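Local coordinates for protein hydrolase, isochorismatase family (PDB 4L07) that probably hydrolyses maleamate to maleate and ammonia, as an amidase of the isochorismatase family, at residues A[25-30]-A[139-144]; A[67-72]-A[99-104]. One frame throughout, in Å; residues are numbered along the deposited sequence.

Interaction 1 (A[25-30]-A[139-144]); sequences IVVDFS and VVVTGA
The F29 ring lies with one face over the backbone of G143, whose CA is 3.6 Å from the ring centroid, a CH-pi contact displaced toward the rim. At the same end CE1 of F29 meets CB of A144 at 3.9 Å. With CG anti to the carbonyl carbon (chi1 -87°), the ring rises beside its own backbone N; it also touches M48 and T51 of helix 45-60. Replacing F29 by an alanine would probably strip G143 of its aromatic cover and open a gap under that helix. A CB on G143 would collide with V27 O, and the backbone angles of G143 would also jam it against the carbonyl O of T142. Strands 22-27 and 138-144 are the neighbouring middle strands of a parallel six-stranded sheet ordered 3-2-1-4-5-6, a Rossmann-like alpha/beta fold. V27 N binds T142 O (2.8 Å) and V27 O receives A144 N, while I25 N reaches V140 O. I25 O takes T142 N at 3.0 Å and, weakly, the T142 hydroxyl: OG1 sits between backbone N and carbonyl carbon (chi1 67°), which brings it back over the neighbouring strand against CA of V26. On the other face aliphatic branches pack, crossing obliquely, CD1 of I25 against CB of V139 (3.8 Å) and CG2 of V27 against CG1 of V141 (3.9 Å); V27 also touches C149 and T153 of helix 146-159. D28 stands at the strand end, its carboxylate in a salt bridge with K116, and a water 2.7 Å from D28 OD2 links it to the carbonyl of A144.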
loop_
_atom_site.group_PDB
_atom_site.type_symbol
_atom_site.label_atom_id
_atom_site.label_comp_id
_atom_site.label_asym_id
_atom_site.label_seq_id
_atom_site.Cartn_x
_atom_site.Cartn_y
_atom_site.Cartn_z
ATOM N N ILE A 25 -15.560 -11.941 1.566
ATOM C CA ILE A 25 -14.144 -12.295 1.665
ATOM C C ILE A 25 -14.011 -13.495 2.597
ATOM O O ILE A 25 -14.392 -13.423 3.764
ATOM C CB ILE A 25 -13.282 -11.126 2.193
ATOM C CG1 ILE A 25 -13.565 -9.841 1.401
ATOM C CG2 ILE A 25 -11.805 -11.512 2.179
ATOM C CD1 ILE A 25 -13.083 -8.575 2.085
ATOM N N VAL A 26 -13.485 -14.593 2.069
ATOM C CA VAL A 26 -13.278 -15.814 2.852
ATOM C C VAL A 26 -11.788 -15.936 3.157
ATOM O O VAL A 26 -10.984 -16.283 2.294
ATOM C CB VAL A 26 -13.790 -17.058 2.101
ATOM C CG1 VAL A 26 -13.698 -18.304 2.981
ATOM C CG2 VAL A 26 -15.220 -16.836 1.653
ATOM N N VAL A 27 -11.429 -15.622 4.397
ATOM C CA VAL A 27 -10.026 -15.519 4.795
ATOM C C VAL A 27 -9.421 -16.850 5.243
ATOM O O VAL A 27 -9.762 -17.369 6.311
ATOM C CB VAL A 27 -9.843 -14.477 5.928
ATOM C CG1 VAL A 27 -8.373 -14.325 6.288
ATOM C CG2 VAL A 27 -10.440 -13.140 5.523
ATOM N N ASP A 28 -8.528 -17.392 4.414
ATOM C CA ASP A 28 -7.648 -18.505 4.796
ATOM C C ASP A 28 -8.363 -19.751 5.328
ATOM O O ASP A 28 -7.876 -20.388 6.270
ATOM C CB ASP A 28 -6.596 -18.045 5.822
ATOM C CG ASP A 28 -5.695 -16.942 5.291
ATOM O OD1 ASP A 28 -5.675 -16.711 4.060
ATOM O OD2 ASP A 28 -4.984 -16.313 6.111
ATOM N N PHE A 29 -9.498 -20.104 4.729
ATOM C CA PHE A 29 -10.080 -21.431 4.957
ATOM C C PHE A 29 -9.356 -22.448 4.056
ATOM O O PHE A 29 -9.975 -23.139 3.242
ATOM C CB PHE A 29 -11.601 -21.454 4.719
ATOM C CG PHE A 29 -12.437 -21.065 5.925
ATOM C CD1 PHE A 29 -11.969 -21.246 7.228
ATOM C CD2 PHE A 29 -13.723 -20.562 5.748
ATOM C CE1 PHE A 29 -12.757 -20.896 8.323
ATOM C CE2 PHE A 29 -14.517 -20.211 6.836
ATOM C CZ PHE A 29 -14.030 -20.379 8.127
ATOM N N SER A 30 -8.034 -22.501 4.196
ATOM C CA SER A 30 -7.194 -23.497 3.530
ATOM C C SER A 30 -7.014 -24.682 4.471
ATOM O O SER A 30 -7.234 -24.554 5.678
ATOM C CB SER A 30 -5.837 -22.895 3.161
ATOM O OG SER A 30 -5.099 -22.549 4.320
ATOM N N VAL A 139 -18.301 -5.187 2.743
ATOM C CA VAL A 139 -17.689 -6.513 2.727
ATOM C C VAL A 139 -18.163 -7.348 3.908
ATOM O O VAL A 139 -18.371 -6.823 5.010
ATOM C CB VAL A 139 -16.139 -6.479 2.661
ATOM C CG1 VAL A 139 -15.673 -5.830 1.357
ATOM C CG2 VAL A 139 -15.533 -5.763 3.865
ATOM N N VAL A 140 -18.366 -8.637 3.658
ATOM C CA VAL A 140 -18.628 -9.588 4.732
ATOM C C VAL A 140 -17.376 -10.448 4.888
ATOM O O VAL A 140 -16.910 -11.087 3.930
ATOM C CB VAL A 140 -19.898 -10.449 4.508
ATOM C CG1 VAL A 140 -21.035 -9.633 3.901
ATOM C CG2 VAL A 140 -19.594 -11.662 3.666
ATOM N N VAL A 141 -16.810 -10.428 6.088
ATOM C CA VAL A 141 -15.560 -11.127 6.340
ATOM C C VAL A 141 -15.817 -12.393 7.154
ATOM O O VAL A 141 -16.498 -12.354 8.175
ATOM C CB VAL A 141 -14.521 -10.221 7.041
ATOM C CG1 VAL A 141 -13.186 -10.943 7.182
ATOM C CG2 VAL A 141 -14.323 -8.926 6.266
ATOM N N THR A 142 -15.264 -13.502 6.669
ATOM C CA THR A 142 -15.357 -14.818 7.300
ATOM C C THR A 142 -13.966 -15.454 7.265
ATOM O O THR A 142 -13.079 -14.955 6.579
ATOM C CB THR A 142 -16.324 -15.744 6.522
ATOM O OG1 THR A 142 -15.772 -16.050 5.230
ATOM C CG2 THR A 142 -17.692 -15.093 6.336
ATOM N N GLY A 143 -13.762 -16.545 7.999
ATOM C CA GLY A 143 -12.511 -17.284 7.883
ATOM C C GLY A 143 -11.799 -17.679 9.163
ATOM O O GLY A 143 -12.417 -17.804 10.219
ATOM N N ALA A 144 -10.489 -17.888 9.051
ATOM C CA ALA A 144 -9.655 -18.317 10.170
ATOM C C ALA A 144 -8.315 -17.579 10.152
ATOM O O ALA A 144 -7.733 -17.408 9.086
ATOM C CB ALA A 144 -9.426 -19.821 10.099
HETATM O O HOH W 1 -4.946 -17.512 8.576
#

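Interaction 2 (A[67-72]-A[99-104])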
loop_
_atom_site.group_PDB
_atom_site.type_symbol
_atom_site.label_atom_id
_atom_site.label_comp_id
_atom_site.label_asym_id
_atom_site.label_seq_id
_atom_site.Cartn_x
_atom_site.Cartn_y
_atom_site.Cartn_z
ATOM N N PHE A 67 -11.740 -15.665 -2.173
ATOM C CA PHE A 67 -11.039 -16.468 -1.169
ATOM C C PHE A 67 -9.585 -16.036 -1.058
ATOM O O PHE A 67 -8.966 -15.675 -2.057
ATOM C CB PHE A 67 -11.067 -17.950 -1.560
ATOM C CG PHE A 67 -12.436 -18.567 -1.532
ATOM C CD1 PHE A 67 -13.337 -18.370 -2.579
ATOM C CD2 PHE A 67 -12.819 -19.378 -0.466
ATOM C CE1 PHE A 67 -14.601 -18.945 -2.551
ATOM C CE2 PHE A 67 -14.080 -19.960 -0.433
ATOM C CZ PHE A 67 -14.972 -19.741 -1.473
ATOM N N THR A 68 -9.037 -16.090 0.156
ATOM C CA THR A 68 -7.616 -15.819 0.369
ATOM C C THR A 68 -6.891 -17.045 0.909
ATOM O O THR A 68 -7.500 -17.914 1.537
ATOM C CB THR A 68 -7.384 -14.616 1.315
ATOM O OG1 THR A 68 -7.569 -15.021 2.672
ATOM C CG2 THR A 68 -8.347 -13.481 1.000
ATOM N N THR A 69 -5.591 -17.108 0.652
ATOM C CA THR A 69 -4.733 -18.160 1.179
ATOM C C THR A 69 -3.344 -17.573 1.412
ATOM O O THR A 69 -2.912 -16.665 0.686
ATOM C CB THR A 69 -4.681 -19.398 0.238
ATOM O OG1 THR A 69 -4.045 -20.500 0.900
ATOM C CG2 THR A 69 -3.929 -19.087 -1.058
ATOM N N ILE A 70 -2.669 -18.072 2.440
ATOM C CA ILE A 70 -1.267 -17.760 2.675
ATOM C C ILE A 70 -0.431 -18.861 2.019
ATOM O O ILE A 70 -0.593 -20.046 2.333
ATOM C CB ILE A 70 -0.938 -17.700 4.188
ATOM C CG1 ILE A 70 -1.665 -16.520 4.861
ATOM C CG2 ILE A 70 0.570 -17.621 4.399
ATOM C CD1 ILE A 70 -1.627 -16.541 6.382
ATOM N N ALA A 71 0.456 -18.472 1.109
ATOM C CA ALA A 71 1.360 -19.423 0.457
ATOM C C ALA A 71 2.718 -18.783 0.197
ATOM O O ALA A 71 2.783 -17.618 -0.200
ATOM C CB ALA A 71 0.756 -19.918 -0.849
ATOM N N TYR A 72 3.787 -19.547 0.432
ATOM C CA TYR A 72 5.169 -19.077 0.244
ATOM C C TYR A 72 5.986 -19.914 -0.722
ATOM O O TYR A 72 5.851 -21.136 -0.778
ATOM C CB TYR A 72 5.935 -19.064 1.566
ATOM C CG TYR A 72 5.254 -18.270 2.635
ATOM C CD1 TYR A 72 5.254 -16.878 2.595
ATOM C CD2 TYR A 72 4.586 -18.909 3.675
ATOM C CE1 TYR A 72 4.608 -16.140 3.573
ATOM C CE2 TYR A 72 3.939 -18.182 4.657
ATOM C CZ TYR A 72 3.961 -16.798 4.600
ATOM O OH TYR A 72 3.321 -16.065 5.564
ATOM N N VAL A 99 -2.014 -25.210 1.391
ATOM C CA VAL A 99 -2.380 -23.923 0.801
ATOM C C VAL A 99 -3.685 -23.979 -0.003
ATOM O O VAL A 99 -4.238 -22.942 -0.384
ATOM C CB VAL A 99 -1.211 -23.387 -0.054
ATOM C CG1 VAL A 99 -1.621 -22.158 -0.850
ATOM C CG2 VAL A 99 -0.016 -23.083 0.842
ATOM N N GLU A 100 -4.177 -25.193 -0.249
ATOM C CA GLU A 100 -5.411 -25.392 -1.004
ATOM C C GLU A 100 -6.627 -25.024 -0.172
ATOM O O GLU A 100 -6.677 -25.326 1.027
ATOM C CB GLU A 100 -5.520 -26.851 -1.466
ATOM C CG GLU A 100 -4.512 -27.241 -2.535
ATOM C CD GLU A 100 -4.825 -26.619 -3.886
ATOM O OE1 GLU A 100 -3.896 -26.063 -4.509
ATOM O OE2 GLU A 100 -5.998 -26.674 -4.325
ATOM N N ILE A 101 -7.603 -24.387 -0.814
ATOM C CA ILE A 101 -8.839 -23.981 -0.155
ATOM C C ILE A 101 -9.629 -25.239 0.186
ATOM O O ILE A 101 -9.782 -26.125 -0.655
ATOM C CB ILE A 101 -9.673 -23.016 -1.036
ATOM C CG1 ILE A 101 -8.857 -21.758 -1.407
ATOM C CG2 ILE A 101 -10.983 -22.627 -0.357
ATOM C CD1 ILE A 101 -8.302 -20.980 -0.222
ATOM N N ASP A 102 -10.099 -25.321 1.425
ATOM C CA ASP A 102 -10.869 -26.476 1.882
ATOM C C ASP A 102 -12.166 -26.610 1.071
ATOM O O ASP A 102 -12.932 -25.654 0.945
ATOM C CB ASP A 102 -11.157 -26.347 3.381
ATOM C CG ASP A 102 -11.666 -27.640 4.002
ATOM O OD1 ASP A 102 -12.452 -28.348 3.343
ATOM O OD2 ASP A 102 -11.282 -27.940 5.154
ATOM N N MET A 103 -12.403 -27.803 0.522
ATOM C CA MET A 103 -13.592 -28.046 -0.304
ATOM C C MET A 103 -14.919 -27.847 0.435
ATOM O O MET A 103 -15.945 -27.597 -0.196
ATOM C CB MET A 103 -13.538 -29.433 -0.967
ATOM C CG MET A 103 -12.685 -29.498 -2.231
ATOM S SD MET A 103 -13.084 -28.267 -3.503
ATOM C CE MET A 103 -14.719 -28.775 -4.044
ATOM N N ALA A 104 -14.887 -27.938 1.768
ATOM C CA ALA A 104 -16.068 -27.714 2.609
ATOM C C ALA A 104 -16.633 -26.295 2.500
ATOM O O ALA A 104 -17.775 -26.046 2.881
ATOM C CB ALA A 104 -15.758 -28.058 4.066
#
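T69 donates its hydroxyl to the backbone of V99, OG1 lying 2.8 Å from V99 O. The bond meets the carbonyl at a bend (C=O...OG1 angle 125°), with the donor tilted 23° from its plane. T69 holds OG1 opposite its backbone N (chi1 -169°), pointing the hydroxyl at the loop and leaving the methyl CG2 near CG1 of V99. V99 sets both branches against A71, just past the strand end: CG1 presses on CB of A71 at 3.3 Å, tighter than usual for two carbons, while CG2 also comes 3.4 Å from I70 O. Farther back, CG2 of I101 approaches CD2 of F67 at 3.7 Å, obliquely to the ring, and its CD1 comes within 3.6 Å of T68 O. Segment 99-104, part of the loop between helix 82-85 and strand 112-116, thus packs on the side of strand 65-70 that bears F67, T69 and A71; T68 and I70 point to the other side of the parallel sheet. Behind these contacts, backbone hydrogen bonds join F67 and T69 to strand 112-116. After I101 comes an Asx turn, D102 OD1 accepting from A104 N at 2.9 Å; D102 OD2 bonds to T34 OG1, and M103 N to Y31 OH, tying the turn to helix 31-34. The side chains that meet across the contact are all uncharged: apolar groups supply the shape complementarity, and the one hydrogen bond between the segments, which spends the T69 hydroxyl proton on V99 O, probably contributes to fixing the loop's position.

How the interactions relate
Both segments of interaction 2 lie in the chain between 25-30 and 139-144, and the two contact centres are about 10 Å apart. Strands 22-27 and 65-70 are sheet neighbours, and the loops join as well: F29 O lies 2.8 Å from D102 N, a probable hydrogen bond, and CB of S30 packs on E100 O. T68, facing away from loop 99-104, brings OG1 to 2.9 Å from D28 OD1, so T68 is likely to help orient the D28 carboxylate, which pairs with K116; the D28 side chain also touches C149. That Asp-Lys-Cys grouping is consistent with the catalytic triad of isochorismatase-like amidases. Bound sulfate lies about 5 Å from the D28 side chain and about 4 Å from that of I70, possibly marking the pocket.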